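Methylornithine synthase PylB (Methanosarcina barkeri, PDB 3T7V) catalyses the radical-based isomerization of L-lysine to (3R)-3-methyl-D-ornithine, a step in pyrrolysine biosynthesis, using a [4Fe-4S] cluster and S-adenosylmethionine. Local coordinates at residues Glu171-Glu176 with Gly189-Arg194. Residues are numbered along the deposited sequence; the frame is centred on the assembly and turned at random.
Sequences ETYDTE and GRVNAR. With SAM (S-adenosylmethionine), chain C.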
ATOM      1  N   GLU A 171       4.717  -3.598   8.610  1.00 13.17           N
ATOM      2  CA  GLU A 171       4.568  -5.086   8.349  1.00 14.51           C
ATOM      3  C   GLU A 171       3.865  -5.804   9.503  1.00 14.59           C
ATOM      4  O   GLU A 171       2.895  -6.546   9.312  1.00 14.37           O
ATOM      5  CB  GLU A 171       5.844  -5.867   8.048  1.00 16.39           C
ATOM      6  CG  GLU A 171       6.839  -5.229   7.128  1.00 21.18           C
ATOM      7  CD  GLU A 171       6.235  -4.753   5.860  1.00 21.91           C
ATOM      8  OE1 GLU A 171       5.107  -5.143   5.390  1.00 22.01           O
ATOM      9  OE2 GLU A 171       6.886  -3.894   5.259  1.00 21.97           O
ATOM     10  N   THR A 172       4.350  -5.545  10.702  1.00 12.25           N
ATOM     11  CA  THR A 172       3.722  -6.106  11.915  1.00 12.91           C
ATOM     12  C   THR A 172       4.143  -5.225  13.091  1.00 11.90           C
ATOM     13  O   THR A 172       5.298  -4.778  13.161  1.00 13.23           O
ATOM     14  CB  THR A 172       4.184  -7.562  12.132  1.00 14.93           C
ATOM     15  OG1 THR A 172       3.618  -8.057  13.323  1.00 15.00           O
ATOM     16  CG2 THR A 172       5.703  -7.698  12.217  1.00 15.64           C
ATOM     17  N   TYR A 173       3.285  -5.120  14.084  1.00 12.40           N
ATOM     18  CA  TYR A 173       3.675  -4.571  15.379  1.00 13.30           C
ATOM     19  C   TYR A 173       3.964  -5.627  16.458  1.00 14.29           C
ATOM     20  O   TYR A 173       4.203  -5.274  17.635  1.00 18.57           O
ATOM     21  CB  TYR A 173       2.583  -3.611  15.931  1.00 14.98           C
ATOM     22  CG  TYR A 173       2.597  -2.308  15.173  1.00 15.00           C
ATOM     23  CD1 TYR A 173       2.025  -2.195  13.896  1.00 14.03           C
ATOM     24  CD2 TYR A 173       3.206  -1.211  15.728  1.00 17.07           C
ATOM     25  CE1 TYR A 173       2.124  -0.974  13.154  1.00 15.21           C
ATOM     26  CE2 TYR A 173       3.278   0.014  15.027  1.00 17.14           C
ATOM     27  CZ  TYR A 173       2.739   0.105  13.770  1.00 17.62           C
ATOM     28  OH  TYR A 173       2.858   1.291  13.086  1.00 21.67           O
ATOM     29  N   ASP A 174       3.977  -6.894  16.045  1.00 13.63           N
ATOM     30  CA  ASP A 174       4.381  -7.970  16.944  1.00 15.73           C
ATOM     31  C   ASP A 174       5.898  -8.041  16.866  1.00 16.20           C
ATOM     32  O   ASP A 174       6.467  -8.363  15.820  1.00 15.39           O
ATOM     33  CB  ASP A 174       3.736  -9.245  16.355  1.00 17.31           C
ATOM     34  CG  ASP A 174       4.129 -10.498  17.046  1.00 24.91           C
ATOM     35  OD1 ASP A 174       5.064 -10.506  17.861  1.00 28.70           O
ATOM     36  OD2 ASP A 174       3.373 -11.527  16.739  1.00 31.70           O
ATOM     37  N   THR A 175       6.585  -7.665  17.951  1.00 18.81           N
ATOM     38  CA  THR A 175       8.029  -7.524  17.905  1.00 22.10           C
ATOM     39  C   THR A 175       8.781  -8.815  17.595  1.00 25.81           C
ATOM     40  O   THR A 175       9.789  -8.783  16.775  1.00 26.05           O
ATOM     41  CB  THR A 175       8.525  -6.784  19.160  1.00 29.19           C
ATOM     42  OG1 THR A 175       7.920  -7.377  20.314  1.00 32.86           O
ATOM     43  CG2 THR A 175       8.000  -5.383  19.062  1.00 29.74           C
ATOM     44  N   GLU A 176       8.180  -9.922  18.064  1.00 22.85           N
ATOM     45  CA  GLU A 176       8.751 -11.262  17.843  1.00 25.03           C
ATOM     46  C   GLU A 176       8.732 -11.578  16.337  1.00 22.42           C
ATOM     47  O   GLU A 176       9.626 -12.219  15.772  1.00 26.20           O
ATOM     48  CB  GLU A 176       7.914 -12.333  18.589  1.00 31.66           C
ATOM     49  CG  GLU A 176       7.528 -12.034  20.030  1.00 50.92           C
ATOM     50  CD  GLU A 176       8.671 -12.273  20.993  1.00 67.56           C
ATOM     51  OE1 GLU A 176       8.510 -13.103  21.922  1.00100.28           O
ATOM     52  OE2 GLU A 176       9.726 -11.624  20.813  1.00 63.65           O
ATOM     53  N   GLY A 189      12.609   2.873  14.453  1.00 15.89           N
ATOM     54  CA  GLY A 189      13.124   3.767  13.381  1.00 17.21           C
ATOM     55  C   GLY A 189      11.983   4.107  12.419  1.00 15.62           C
ATOM     56  O   GLY A 189      11.883   5.226  11.927  1.00 15.59           O
ATOM     57  N   ARG A 190      11.202   3.069  12.025  1.00 13.68           N
ATOM     58  CA  ARG A 190      10.145   3.314  11.020  1.00 14.36           C
ATOM     59  C   ARG A 190       9.028   4.128  11.653  1.00 14.05           C
ATOM     60  O   ARG A 190       8.437   4.991  10.985  1.00 13.85           O
ATOM     61  CB  ARG A 190       9.558   2.026  10.364  1.00 15.06           C
ATOM     62  CG  ARG A 190      10.618   1.280   9.563  1.00 16.52           C
ATOM     63  CD  ARG A 190      10.186  -0.049   9.015  1.00 14.40           C
ATOM     64  NE  ARG A 190       9.372   0.058   7.803  1.00 14.00           N
ATOM     65  CZ  ARG A 190       9.871   0.180   6.559  1.00 13.35           C
ATOM     66  NH1 ARG A 190      11.212   0.394   6.351  1.00 15.38           N
ATOM     67  NH2 ARG A 190       9.058   0.102   5.474  1.00 13.58           N
ATOM     68  N   VAL A 191       8.676   3.801  12.907  1.00 13.24           N
ATOM     69  CA  VAL A 191       7.674   4.570  13.620  1.00 14.27           C
ATOM     70  C   VAL A 191       8.090   6.041  13.695  1.00 14.20           C
ATOM     71  O   VAL A 191       7.243   6.974  13.395  1.00 15.64           O
ATOM     72  CB  VAL A 191       7.523   3.992  15.016  1.00 15.39           C
ATOM     73  CG1 VAL A 191       6.610   4.892  15.837  1.00 19.27           C
ATOM     74  CG2 VAL A 191       6.924   2.562  14.961  1.00 17.04           C
ATOM     75  N   ASN A 192       9.347   6.307  14.042  1.00 14.74           N
ATOM     76  CA  ASN A 192       9.823   7.657  14.223  1.00 16.23           C
ATOM     77  C   ASN A 192       9.884   8.436  12.907  1.00 14.79           C
ATOM     78  O   ASN A 192       9.656   9.677  12.881  1.00 16.51           O
ATOM     79  CB  ASN A 192      11.206   7.612  14.933  1.00 18.98           C
ATOM     80  CG  ASN A 192      11.077   7.233  16.397  1.00 20.78           C
ATOM     81  OD1 ASN A 192      10.023   7.281  16.968  1.00 27.09           O
ATOM     82  ND2 ASN A 192      12.160   6.767  16.973  1.00 26.79           N
ATOM     83  N   ALA A 193      10.221   7.735  11.798  1.00 14.28           N
ATOM     84  CA  ALA A 193      10.259   8.414  10.530  1.00 13.93           C
ATOM     85  C   ALA A 193       8.839   8.841  10.095  1.00 14.06           C
ATOM     86  O   ALA A 193       8.680   9.953   9.554  1.00 14.97           O
ATOM     87  CB  ALA A 193      10.890   7.470   9.473  1.00 14.42           C
ATOM     88  N   ARG A 194       7.838   7.979  10.338  1.00 13.45           N
ATOM     89  CA  ARG A 194       6.478   8.411   9.986  1.00 14.23           C
ATOM     90  C   ARG A 194       6.067   9.593  10.848  1.00 15.43           C
ATOM     91  O   ARG A 194       5.394  10.480  10.334  1.00 16.39           O
ATOM     92  CB  ARG A 194       5.511   7.236  10.115  1.00 15.24           C
ATOM     93  CG  ARG A 194       5.714   6.185   9.010  1.00 16.40           C
ATOM     94  CD  ARG A 194       4.524   5.175   8.976  1.00 19.48           C
ATOM     95  NE  ARG A 194       4.334   4.523  10.254  1.00 19.69           N
ATOM     96  CZ  ARG A 194       4.953   3.439  10.702  1.00 18.34           C
ATOM     97  NH1 ARG A 194       4.683   3.152  11.995  1.00 24.88           N
ATOM     98  NH2 ARG A 194       5.737   2.641   9.926  1.00 17.06           N
TER
HETATM   99  N   SAM C 992      11.975  -0.616   0.129  1.00 18.22           N
HETATM  100  CA  SAM C 992      11.017   0.197   0.716  1.00 16.65           C
HETATM  101  C   SAM C 992      10.389  -0.360   1.929  1.00 15.13           C
HETATM  102  O   SAM C 992      10.666  -1.520   2.298  1.00 15.50           O
HETATM  103  OXT SAM C 992       9.664   0.435   2.624  1.00 14.39           O
HETATM  104  CB  SAM C 992       9.843   0.211   0.026  1.00 20.95           C
HETATM  105  CG  SAM C 992       9.267  -1.002  -0.582  0.50 25.16           C
HETATM  106  SD  SAM C 992       7.524  -1.295  -0.056  0.50 28.46           S
HETATM  107  CE  SAM C 992       6.671  -1.119  -1.600  0.50 34.42           C
HETATM  108  C5' SAM C 992       7.519  -3.065   0.133  0.50 26.78           C
HETATM  109  C4' SAM C 992       6.570  -3.487   0.977  1.00 22.74           C
HETATM  110  O4' SAM C 992       5.997  -4.339  -0.201  1.00 19.41           O
HETATM  111  C3' SAM C 992       6.955  -4.125   2.077  1.00 22.35           C
HETATM  112  O3' SAM C 992       6.576  -3.031   2.924  1.00 18.65           O
HETATM  113  C2' SAM C 992       5.756  -5.082   2.015  1.00 20.44           C
HETATM  114  O2' SAM C 992       4.607  -4.644   2.812  1.00 21.87           O
HETATM  115  C1' SAM C 992       5.341  -5.360   0.559  1.00 16.59           C
HETATM  116  N9  SAM C 992       5.969  -6.649   0.088  1.00 14.80           N
HETATM  117  C8  SAM C 992       7.276  -6.948  -0.181  1.00 13.94           C
HETATM  118  N7  SAM C 992       7.369  -8.226  -0.520  1.00 13.08           N
HETATM  119  C5  SAM C 992       6.102  -8.761  -0.482  1.00 12.46           C
HETATM  120  C6  SAM C 992       5.613 -10.063  -0.666  1.00 12.45           C
HETATM  121  N6  SAM C 992       6.401 -11.093  -0.979  1.00 13.57           N
HETATM  122  N1  SAM C 992       4.288 -10.263  -0.594  1.00 13.50           N
HETATM  123  C2  SAM C 992       3.431  -9.252  -0.263  1.00 14.72           C
HETATM  124  N3  SAM C 992       3.881  -8.009   0.035  1.00 14.37           N
HETATM  125  C4  SAM C 992       5.225  -7.777  -0.104  1.00 13.32           C
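With CG of Tyr173 turned anti to its own carbonyl carbon (chi1 -74°) and the chain of Arg194 bent at chi3 (-57°), the two side chains approach from opposite directions. Tyr173 OH ends 2.8 Å from Arg194 NH1, yet the angle is too poor for a hydrogen bond, and the ring and guanidinium planes stand 65° apart. The stronger polar partners of both groups lie outside the two segments: Asp206 OD2 is hydrogen-bonded to the hydroxyl and forms a weak, long ion pair with Arg194 NH1, so one carboxylate oxygen faces both groups, while Arg194 NH2 bonds Leu168 O and Gln170 OE1. Beside them, Tyr173 CE2 comes within 4.4 Å of Val191 CG2, a loose apolar contact.

The same two segments also meet through a ligand. Glu171 grips both ribose hydroxyls of S-adenosylmethionine with its carboxylate, OE1 taking O2' at 2.7 Å and OE2 taking O3' at 2.5 Å. Arg190 NH2 donates almost straight to the methionyl oxygen OXT, 2.9 Å away at the guanidinium edge and in its plane. Glu171 OE2 lies 4.6 Å from Arg190 NH2 and well out of the guanidinium plane, so only a through-space attraction is likely; this oxygen forms a salt bridge with Arg182 NH2. Tyr169 O, accepting from Arg190 NE, helps to position that arginine. An acid for the ribose diol and a helix-borne arginine for the carboxylate form part of the S-adenosylmethionine site of this radical SAM TIM-barrel enzyme.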